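Local structure of GTPase-activating protein GYP1 (1FKM) at residues D255-E260 with M370-A375; C239-E244 with A333-K338; Q24-I29 with W43-G48. The protein stimulates GTP hydrolysis by Ypt/Rab GTPases such as Ypt1 and Ypt7, through its TBC-type Rab-GAP domain, which supplies catalytic arginine and glutamine fingers. All blocks are in the same frame, centred on the assembly; numbering follows the deposited sequence.

Contact 1: residues D255-E260 with M370-A375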
loop_
_atom_site.group_PDB
_atom_site.type_symbol
_atom_site.label_atom_id
_atom_site.label_comp_id
_atom_site.label_asym_id
_atom_site.label_seq_id
_atom_site.Cartn_x
_atom_site.Cartn_y
_atom_site.Cartn_z
ATOM N N ASP A 255 5.983 -1.256 -5.946
ATOM C CA ASP A 255 6.269 -1.188 -7.386
ATOM C C ASP A 255 5.955 -2.576 -7.946
ATOM O O ASP A 255 5.341 -2.722 -9.009
ATOM C CB ASP A 255 7.754 -0.925 -7.690
ATOM C CG ASP A 255 8.238 0.443 -7.254
ATOM O OD1 ASP A 255 7.422 1.364 -7.045
ATOM O OD2 ASP A 255 9.477 0.594 -7.140
ATOM N N THR A 256 6.407 -3.594 -7.221
ATOM C CA THR A 256 6.207 -4.974 -7.637
ATOM C C THR A 256 4.775 -5.452 -7.436
ATOM O O THR A 256 4.228 -6.136 -8.303
ATOM C CB THR A 256 7.185 -5.922 -6.909
ATOM O OG1 THR A 256 8.528 -5.535 -7.219
ATOM C CG2 THR A 256 6.970 -7.376 -7.357
ATOM N N TYR A 257 4.164 -5.104 -6.304
ATOM C CA TYR A 257 2.782 -5.502 -6.078
ATOM C C TYR A 257 1.886 -4.942 -7.181
ATOM O O TYR A 257 1.052 -5.659 -7.727
ATOM C CB TYR A 257 2.283 -4.997 -4.725
ATOM C CG TYR A 257 2.542 -5.946 -3.579
ATOM C CD1 TYR A 257 3.825 -6.419 -3.309
ATOM C CD2 TYR A 257 1.503 -6.340 -2.734
ATOM C CE1 TYR A 257 4.067 -7.262 -2.220
ATOM C CE2 TYR A 257 1.734 -7.178 -1.647
ATOM C CZ TYR A 257 3.015 -7.631 -1.393
ATOM O OH TYR A 257 3.242 -8.434 -0.297
ATOM N N LEU A 258 2.062 -3.663 -7.510
ATOM C CA LEU A 258 1.243 -3.036 -8.547
ATOM C C LEU A 258 1.530 -3.603 -9.940
ATOM O O LEU A 258 0.630 -3.696 -10.774
ATOM C CB LEU A 258 1.455 -1.511 -8.546
ATOM C CG LEU A 258 0.981 -0.764 -7.287
ATOM C CD1 LEU A 258 1.384 0.702 -7.368
ATOM C CD2 LEU A 258 -0.525 -0.887 -7.147
ATOM N N SER A 259 2.782 -3.977 -10.193
ATOM C CA SER A 259 3.152 -4.543 -11.491
ATOM C C SER A 259 2.606 -5.961 -11.621
ATOM O O SER A 259 2.103 -6.349 -12.674
ATOM C CB SER A 259 4.677 -4.593 -11.656
ATOM O OG SER A 259 5.263 -3.304 -11.617
ATOM N N GLU A 260 2.717 -6.727 -10.541
ATOM C CA GLU A 260 2.261 -8.120 -10.516
ATOM C C GLU A 260 0.745 -8.268 -10.597
ATOM O O GLU A 260 0.241 -9.179 -11.252
ATOM C CB GLU A 260 2.782 -8.805 -9.246
ATOM C CG GLU A 260 2.320 -10.248 -9.014
ATOM C CD GLU A 260 2.728 -11.201 -10.124
ATOM O OE1 GLU A 260 3.715 -10.912 -10.837
ATOM O OE2 GLU A 260 2.069 -12.253 -10.273
HETATM N N MSE A 370 14.943 -9.981 -3.285
HETATM C CA MSE A 370 15.087 -11.422 -3.076
HETATM C C MSE A 370 13.782 -12.036 -2.568
HETATM O O MSE A 370 13.364 -13.104 -3.024
HETATM C CB MSE A 370 16.207 -11.701 -2.068
HETATM C CG MSE A 370 16.538 -13.177 -1.891
HETATM SE SE MSE A 370 18.041 -13.470 -0.694
HETATM C CE MSE A 370 19.325 -12.320 -1.579
ATOM N N LEU A 371 13.145 -11.358 -1.618
ATOM C CA LEU A 371 11.884 -11.829 -1.047
ATOM C C LEU A 371 10.790 -11.908 -2.113
ATOM O O LEU A 371 10.097 -12.919 -2.247
ATOM C CB LEU A 371 11.435 -10.887 0.078
ATOM C CG LEU A 371 10.059 -11.135 0.708
ATOM C CD1 LEU A 371 10.032 -12.493 1.386
ATOM C CD2 LEU A 371 9.759 -10.043 1.721
ATOM N N LEU A 372 10.646 -10.835 -2.878
ATOM C CA LEU A 372 9.633 -10.776 -3.920
ATOM C C LEU A 372 9.859 -11.840 -4.992
ATOM O O LEU A 372 8.920 -12.506 -5.417
ATOM C CB LEU A 372 9.625 -9.380 -4.554
ATOM C CG LEU A 372 9.188 -8.248 -3.614
ATOM C CD1 LEU A 372 9.518 -6.893 -4.243
ATOM C CD2 LEU A 372 7.688 -8.371 -3.320
ATOM N N SER A 373 11.109 -11.990 -5.423
ATOM C CA SER A 373 11.453 -12.979 -6.442
ATOM C C SER A 373 11.091 -14.385 -5.968
ATOM O O SER A 373 10.552 -15.192 -6.730
ATOM C CB SER A 373 12.952 -12.910 -6.756
ATOM O OG SER A 373 13.309 -13.863 -7.741
ATOM N N GLU A 374 11.386 -14.669 -4.705
ATOM C CA GLU A 374 11.094 -15.971 -4.120
ATOM C C GLU A 374 9.583 -16.205 -4.079
ATOM O O GLU A 374 9.092 -17.256 -4.497
ATOM C CB GLU A 374 11.692 -16.052 -2.709
ATOM C CG GLU A 374 11.451 -17.370 -1.994
ATOM C CD GLU A 374 12.342 -17.539 -0.772
ATOM O OE1 GLU A 374 12.383 -16.613 0.066
ATOM O OE2 GLU A 374 13.000 -18.599 -0.648
ATOM N N ALA A 375 8.840 -15.221 -3.587
ATOM C CA ALA A 375 7.387 -15.343 -3.523
ATOM C C ALA A 375 6.807 -15.575 -4.916
ATOM O O ALA A 375 5.820 -16.299 -5.075
ATOM C CB ALA A 375 6.769 -14.076 -2.906
#
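Leu372 carries its half of this contact alone, reaching from helix 365-382 toward Thr256 and Tyr257 on helix 247-261. Its CB points toward the other helix. CG stands beside the backbone N and anti to the carbonyl carbon (chi1 -66°), and the chain forks there into two methyls with separate tasks. CD1 goes to Thr256, with Leu372 CD1 3.4 Å from Thr256 OG1 and 3.7 Å from Thr256 CB. The two side chains meet tip to tip. CD2 goes to Tyr257, where Leu372 CD2 lies 3.9 Å from Tyr257 CE1. This methyl sits at the edge of the ring, near its plane, and the two side chains cross at about a right angle.

The methyl beside Thr256 OG1 gives that hydroxyl no polar partner. Thr256 OG1 hydrogen-bonds instead with Trp31 O and Arg252 NH1, while Tyr257 OH bonds to His328 ND1 and the tyrosine ring meets Phe327 edge-to-face.

All three touching residues are buried. The contact is plain helix-to-helix packing in the all-helical TBC domain, away from the two catalytic fingers. Helix 324-338 borders both partners: Tyr257 touches Leu324 and Val331, while Ala375 also rests on Val331. Helix 39-46 packs against helix 247-261 through Trp43 on Leu258 and Leu46 on Ser259.

Contact 2: residues C239-E244 with A333-K338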
loop_
_atom_site.group_PDB
_atom_site.type_symbol
_atom_site.label_atom_id
_atom_site.label_comp_id
_atom_site.label_asym_id
_atom_site.label_seq_id
_atom_site.Cartn_x
_atom_site.Cartn_y
_atom_site.Cartn_z
ATOM N N CYS A 239 -2.550 -4.796 7.049
ATOM C CA CYS A 239 -1.817 -3.625 6.563
ATOM C C CYS A 239 -0.835 -3.964 5.439
ATOM O O CYS A 239 0.070 -3.188 5.148
ATOM C CB CYS A 239 -1.054 -2.978 7.727
ATOM S SG CYS A 239 -2.042 -2.736 9.225
ATOM N N LEU A 240 -1.026 -5.118 4.805
ATOM C CA LEU A 240 -0.149 -5.562 3.728
ATOM C C LEU A 240 1.342 -5.446 4.082
ATOM O O LEU A 240 2.136 -4.895 3.312
ATOM C CB LEU A 240 -0.443 -4.782 2.438
ATOM C CG LEU A 240 -1.819 -4.976 1.792
ATOM C CD1 LEU A 240 -1.904 -4.147 0.519
ATOM C CD2 LEU A 240 -2.045 -6.450 1.471
ATOM N N LEU A 241 1.707 -5.968 5.252
ATOM C CA LEU A 241 3.095 -5.965 5.731
ATOM C C LEU A 241 3.726 -4.604 6.004
ATOM O O LEU A 241 4.896 -4.523 6.387
ATOM C CB LEU A 241 3.991 -6.744 4.756
ATOM C CG LEU A 241 3.922 -8.273 4.819
ATOM C CD1 LEU A 241 4.765 -8.888 3.708
ATOM C CD2 LEU A 241 4.419 -8.740 6.177
HETATM N N MSE A 242 2.961 -3.532 5.836
HETATM C CA MSE A 242 3.504 -2.198 6.068
HETATM C C MSE A 242 4.081 -1.968 7.455
HETATM O O MSE A 242 5.057 -1.237 7.613
HETATM C CB MSE A 242 2.437 -1.142 5.820
HETATM C CG MSE A 242 2.135 -0.881 4.377
HETATM SE SE MSE A 242 0.926 0.611 4.322
HETATM C CE MSE A 242 2.080 1.938 5.135
ATOM N N ARG A 243 3.478 -2.583 8.462
ATOM C CA ARG A 243 3.936 -2.403 9.829
ATOM C C ARG A 243 5.164 -3.245 10.154
ATOM O O ARG A 243 5.647 -3.227 11.285
ATOM C CB ARG A 243 2.801 -2.740 10.797
ATOM C CG ARG A 243 1.520 -1.968 10.511
ATOM C CD ARG A 243 1.641 -0.514 10.920
ATOM N NE ARG A 243 1.519 -0.361 12.366
ATOM C CZ ARG A 243 0.405 -0.602 13.048
ATOM N NH1 ARG A 243 -0.689 -1.004 12.414
ATOM N NH2 ARG A 243 0.381 -0.450 14.365
ATOM N N GLU A 244 5.674 -3.965 9.159
ATOM C CA GLU A 244 6.838 -4.824 9.356
ATOM C C GLU A 244 8.084 -4.318 8.633
ATOM O O GLU A 244 9.147 -4.935 8.727
ATOM C CB GLU A 244 6.547 -6.242 8.853
ATOM C CG GLU A 244 5.131 -6.740 9.097
ATOM C CD GLU A 244 4.706 -6.594 10.534
ATOM O OE1 GLU A 244 5.491 -6.979 11.424
ATOM O OE2 GLU A 244 3.585 -6.102 10.776
ATOM N N ALA A 333 4.512 -15.869 3.305
ATOM C CA ALA A 333 5.083 -17.188 3.563
ATOM C C ALA A 333 6.608 -17.142 3.415
ATOM O O ALA A 333 7.336 -17.667 4.259
ATOM C CB ALA A 333 4.485 -18.219 2.598
ATOM N N ALA A 334 7.090 -16.509 2.349
ATOM C CA ALA A 334 8.530 -16.411 2.119
ATOM C C ALA A 334 9.199 -15.577 3.211
ATOM O O ALA A 334 10.321 -15.872 3.632
ATOM C CB ALA A 334 8.805 -15.804 0.741
ATOM N N PHE A 335 8.502 -14.539 3.669
ATOM C CA PHE A 335 9.005 -13.657 4.720
ATOM C C PHE A 335 9.181 -14.467 6.003
ATOM O O PHE A 335 10.250 -14.451 6.624
ATOM C CB PHE A 335 8.009 -12.511 4.955
ATOM C CG PHE A 335 8.463 -11.494 5.975
ATOM C CD1 PHE A 335 9.674 -10.823 5.825
ATOM C CD2 PHE A 335 7.651 -11.168 7.056
ATOM C CE1 PHE A 335 10.066 -9.834 6.740
ATOM C CE2 PHE A 335 8.035 -10.181 7.971
ATOM C CZ PHE A 335 9.243 -9.516 7.807
ATOM N N LEU A 336 8.124 -15.179 6.386
ATOM C CA LEU A 336 8.145 -16.003 7.588
ATOM C C LEU A 336 9.214 -17.086 7.524
ATOM O O LEU A 336 10.001 -17.239 8.455
ATOM C CB LEU A 336 6.782 -16.667 7.801
ATOM C CG LEU A 336 6.662 -17.591 9.022
ATOM C CD1 LEU A 336 6.917 -16.797 10.311
ATOM C CD2 LEU A 336 5.277 -18.212 9.048
ATOM N N ILE A 337 9.229 -17.840 6.427
ATOM C CA ILE A 337 10.183 -18.932 6.262
ATOM C C ILE A 337 11.630 -18.467 6.378
ATOM O O ILE A 337 12.508 -19.240 6.761
ATOM C CB ILE A 337 9.974 -19.652 4.905
ATOM C CG1 ILE A 337 8.571 -20.266 4.854
ATOM C CG2 ILE A 337 11.019 -20.744 4.715
ATOM C CD1 ILE A 337 8.266 -21.224 5.982
ATOM N N LYS A 338 11.880 -17.205 6.055
ATOM C CA LYS A 338 13.231 -16.673 6.144
ATOM C C LYS A 338 13.736 -16.752 7.586
ATOM O O LYS A 338 14.935 -16.922 7.823
ATOM C CB LYS A 338 13.263 -15.220 5.666
ATOM C CG LYS A 338 14.636 -14.574 5.754
ATOM C CD LYS A 338 14.622 -13.161 5.198
ATOM C CE LYS A 338 15.988 -12.498 5.339
ATOM N NZ LYS A 338 17.054 -13.255 4.625
#
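Leu241 CA lies 9.8 Å from Phe335 CA on helix 324-338, and Leu241 belongs to a type I' beta turn that runs from Cys239 to Met242. Met242 N bonds to Cys239 O at 3.0 Å and closes the turn. The turn overlaps the Schellman motif that ends helix 230-238, with Leu240 (positive phi) as its C-prime residue. Leu241 N bonds back to Trp236 O as part of that motif. A short 3-10 segment, 242-244, comes next, and Glu244 N bonds to Leu241 O at 2.9 Å. The CB atoms of Leu241, in the turn, and Glu244, in the 3-10 segment, both point toward the helix.

Phe335 receives both of them. Its CG is anti to the backbone N (chi1 -177°), which swings the ring out toward the turn. Leu241 CD2 comes within 4.1 Å of Phe335 CD2, and the two side chains slide past each other in opposite directions. Glu244 CB approaches the next ring atom, with 4.3 Å to Phe335 CE2. Both contacts are oblique to the ring.

Glu244 thus offers carbon to the phenylalanine and keeps its charge for another partner. Its carboxylate forms a salt bridge with Arg235 NE through OE2. This would offset the charge of the buried carboxylate.

Three more aromatic rings meet Phe335: Trp236 of helix 230-238 and Trp339 edge-to-face, and Phe245 with the planes at about 50°. Leu240 and Met242 also pack on helix 133-145. The contact so seats the connection between helices 230-238 and 247-261 against helix 324-338.

Contact 3: residues Q24-I29 with W43-G48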
loop_
_atom_site.group_PDB
_atom_site.type_symbol
_atom_site.label_atom_id
_atom_site.label_comp_id
_atom_site.label_asym_id
_atom_site.label_seq_id
_atom_site.Cartn_x
_atom_site.Cartn_y
_atom_site.Cartn_z
ATOM N N GLN A 24 1.889 -3.556 -21.107
ATOM C CA GLN A 24 2.725 -4.750 -21.011
ATOM C C GLN A 24 4.183 -4.399 -20.761
ATOM O O GLN A 24 4.809 -4.926 -19.838
ATOM C CB GLN A 24 2.633 -5.581 -22.293
ATOM C CG GLN A 24 1.350 -6.374 -22.455
ATOM C CD GLN A 24 1.427 -7.352 -23.616
ATOM O OE1 GLN A 24 2.318 -8.204 -23.666
ATOM N NE2 GLN A 24 0.494 -7.236 -24.556
ATOM N N ASP A 25 4.732 -3.522 -21.596
ATOM C CA ASP A 25 6.121 -3.119 -21.439
ATOM C C ASP A 25 6.320 -2.482 -20.070
ATOM O O ASP A 25 7.298 -2.761 -19.381
ATOM C CB ASP A 25 6.528 -2.117 -22.525
ATOM C CG ASP A 25 6.531 -2.725 -23.915
ATOM O OD1 ASP A 25 6.984 -3.879 -24.062
ATOM O OD2 ASP A 25 6.097 -2.039 -24.864
ATOM N N LEU A 26 5.374 -1.641 -19.670
ATOM C CA LEU A 26 5.467 -0.952 -18.386
ATOM C C LEU A 26 5.484 -1.912 -17.190
ATOM O O LEU A 26 6.297 -1.762 -16.277
ATOM C CB LEU A 26 4.309 0.044 -18.250
ATOM C CG LEU A 26 4.326 0.940 -17.010
ATOM C CD1 LEU A 26 5.608 1.771 -16.992
ATOM C CD2 LEU A 26 3.086 1.839 -17.009
ATOM N N ARG A 27 4.586 -2.891 -17.196
ATOM C CA ARG A 27 4.515 -3.875 -16.118
ATOM C C ARG A 27 5.807 -4.689 -16.040
ATOM O O ARG A 27 6.323 -4.963 -14.957
ATOM C CB ARG A 27 3.352 -4.840 -16.349
ATOM C CG ARG A 27 1.971 -4.265 -16.122
ATOM C CD ARG A 27 0.914 -5.352 -16.304
ATOM N NE ARG A 27 1.218 -6.530 -15.495
ATOM C CZ ARG A 27 0.466 -7.626 -15.444
ATOM N NH1 ARG A 27 -0.650 -7.706 -16.157
ATOM N NH2 ARG A 27 0.830 -8.646 -14.675
ATOM N N GLN A 28 6.319 -5.078 -17.201
ATOM C CA GLN A 28 7.537 -5.876 -17.274
ATOM C C GLN A 28 8.739 -5.226 -16.597
ATOM O O GLN A 28 9.421 -5.859 -15.791
ATOM C CB GLN A 28 7.869 -6.169 -18.739
ATOM C CG GLN A 28 9.211 -6.841 -18.952
ATOM C CD GLN A 28 9.499 -7.101 -20.416
ATOM O OE1 GLN A 28 9.545 -6.172 -21.226
ATOM N NE2 GLN A 28 9.692 -8.368 -20.766
ATOM N N ILE A 29 9.003 -3.965 -16.920
ATOM C CA ILE A 29 10.139 -3.277 -16.332
ATOM C C ILE A 29 9.877 -2.819 -14.900
ATOM O O ILE A 29 10.783 -2.847 -14.068
ATOM C CB ILE A 29 10.568 -2.056 -17.198
ATOM C CG1 ILE A 29 11.867 -1.464 -16.649
ATOM C CG2 ILE A 29 9.461 -1.006 -17.222
ATOM C CD1 ILE A 29 12.493 -0.403 -17.545
ATOM N N TRP A 43 2.624 4.480 -11.011
ATOM C CA TRP A 43 1.702 3.860 -10.068
ATOM C C TRP A 43 0.251 4.102 -10.504
ATOM O O TRP A 43 -0.589 3.205 -10.424
ATOM C CB TRP A 43 1.914 4.418 -8.660
ATOM C CG TRP A 43 2.996 3.732 -7.885
ATOM C CD1 TRP A 43 4.109 3.102 -8.390
ATOM C CD2 TRP A 43 3.105 3.657 -6.457
ATOM N NE1 TRP A 43 4.902 2.646 -7.355
ATOM C CE2 TRP A 43 4.309 2.973 -6.162
ATOM C CE3 TRP A 43 2.301 4.104 -5.398
ATOM C CZ2 TRP A 43 4.728 2.727 -4.854
ATOM C CZ3 TRP A 43 2.721 3.857 -4.088
ATOM C CH2 TRP A 43 3.921 3.176 -3.832
ATOM N N LYS A 44 -0.045 5.314 -10.957
ATOM C CA LYS A 44 -1.405 5.632 -11.392
ATOM C C LYS A 44 -1.787 4.834 -12.634
ATOM O O LYS A 44 -2.940 4.425 -12.785
ATOM C CB LYS A 44 -1.541 7.132 -11.646
ATOM C CG LYS A 44 -1.357 7.965 -10.377
ATOM C CD LYS A 44 -1.407 9.460 -10.660
ATOM C CE LYS A 44 -0.980 10.265 -9.427
ATOM N NZ LYS A 44 -0.905 11.727 -9.710
ATOM N N LEU A 45 -0.821 4.594 -13.515
ATOM C CA LEU A 45 -1.088 3.813 -14.722
ATOM C C LEU A 45 -1.288 2.336 -14.379
ATOM O O LEU A 45 -2.224 1.702 -14.857
ATOM C CB LEU A 45 0.067 3.948 -15.724
ATOM C CG LEU A 45 0.214 5.279 -16.475
ATOM C CD1 LEU A 45 1.578 5.340 -17.155
ATOM C CD2 LEU A 45 -0.915 5.409 -17.500
ATOM N N LEU A 46 -0.419 1.791 -13.532
ATOM C CA LEU A 46 -0.516 0.378 -13.175
ATOM C C LEU A 46 -1.762 -0.003 -12.385
ATOM O O LEU A 46 -2.295 -1.099 -12.555
ATOM C CB LEU A 46 0.730 -0.057 -12.395
ATOM C CG LEU A 46 2.046 -0.027 -13.179
ATOM C CD1 LEU A 46 3.214 -0.344 -12.241
ATOM C CD2 LEU A 46 1.979 -1.032 -14.329
ATOM N N ILE A 47 -2.232 0.892 -11.526
ATOM C CA ILE A 47 -3.405 0.591 -10.715
ATOM C C ILE A 47 -4.716 0.804 -11.481
ATOM O O ILE A 47 -5.802 0.504 -10.974
ATOM C CB ILE A 47 -3.399 1.424 -9.403
ATOM C CG1 ILE A 47 -4.288 0.743 -8.360
ATOM C CG2 ILE A 47 -3.863 2.856 -9.673
ATOM C CD1 ILE A 47 -4.210 1.372 -6.992
ATOM N N GLY A 48 -4.608 1.313 -12.701
ATOM C CA GLY A 48 -5.787 1.526 -13.526
ATOM C C GLY A 48 -6.511 2.843 -13.319
ATOM O O GLY A 48 -7.706 2.950 -13.595
#
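Leu46 and Leu26 bury the most surface here, joining helix 39-46 to helix 23-30 near the N terminus of the chain. The backbones come close, with 7.2 Å between the CA atoms of Arg27 and Leu46. With chi1 at -175°, Leu26 extends away from its own backbone N and lays its branch against helix 39-46. There the leucine meets two neighbours. Leu26 CD2 lies 3.8 Å from Leu45 CD1 and 3.9 Å from Leu45 CB, and these side chains cross at about a right angle. Leu26 CG lies 4.1 Å from Leu46 CD2.

That same Leu46 methyl also serves Arg27: Leu46 CD2 is 3.7 Å from Arg27 CG. It therefore touches two successive residues of helix 23-30. Arg27 lends the aliphatic start of its chain, then bends at chi3 (52°). Its NE makes a weak hydrogen bond to Ser259 O of helix 247-261.

The leucines are buried, while Arg27 is partly exposed. The contact is van der Waals packing of methyl and methylene groups. These contacts depend on fit and set no bonding direction, and they leave the arginine's polar end available to helix 247-261.

In the fold
From the N terminus, contact 3 comes first. It closes a short loop, with 13 residues between its segments. Contact 2 opens next, at the turn after helix 230-238. Contact 1 opens on helix 247-261 before contact 2 closes on helix 324-338, and it closes last, on helix 365-382. Contacts 1 and 2 therefore cross, and contact 3 precedes both. Contact 1 touches both of the others: Leu371 packs on Ala334 of contact 2, and Asp255 probably hydrogen-bonds to Trp43 of contact 3. Contacts 2 and 3 do not meet. Contact 3 pairs helices 23-30 and 39-46, contacts 1 and 2 join the region 239-260 to the C-terminal helices, and Asp255 with Trp43 links the two sets.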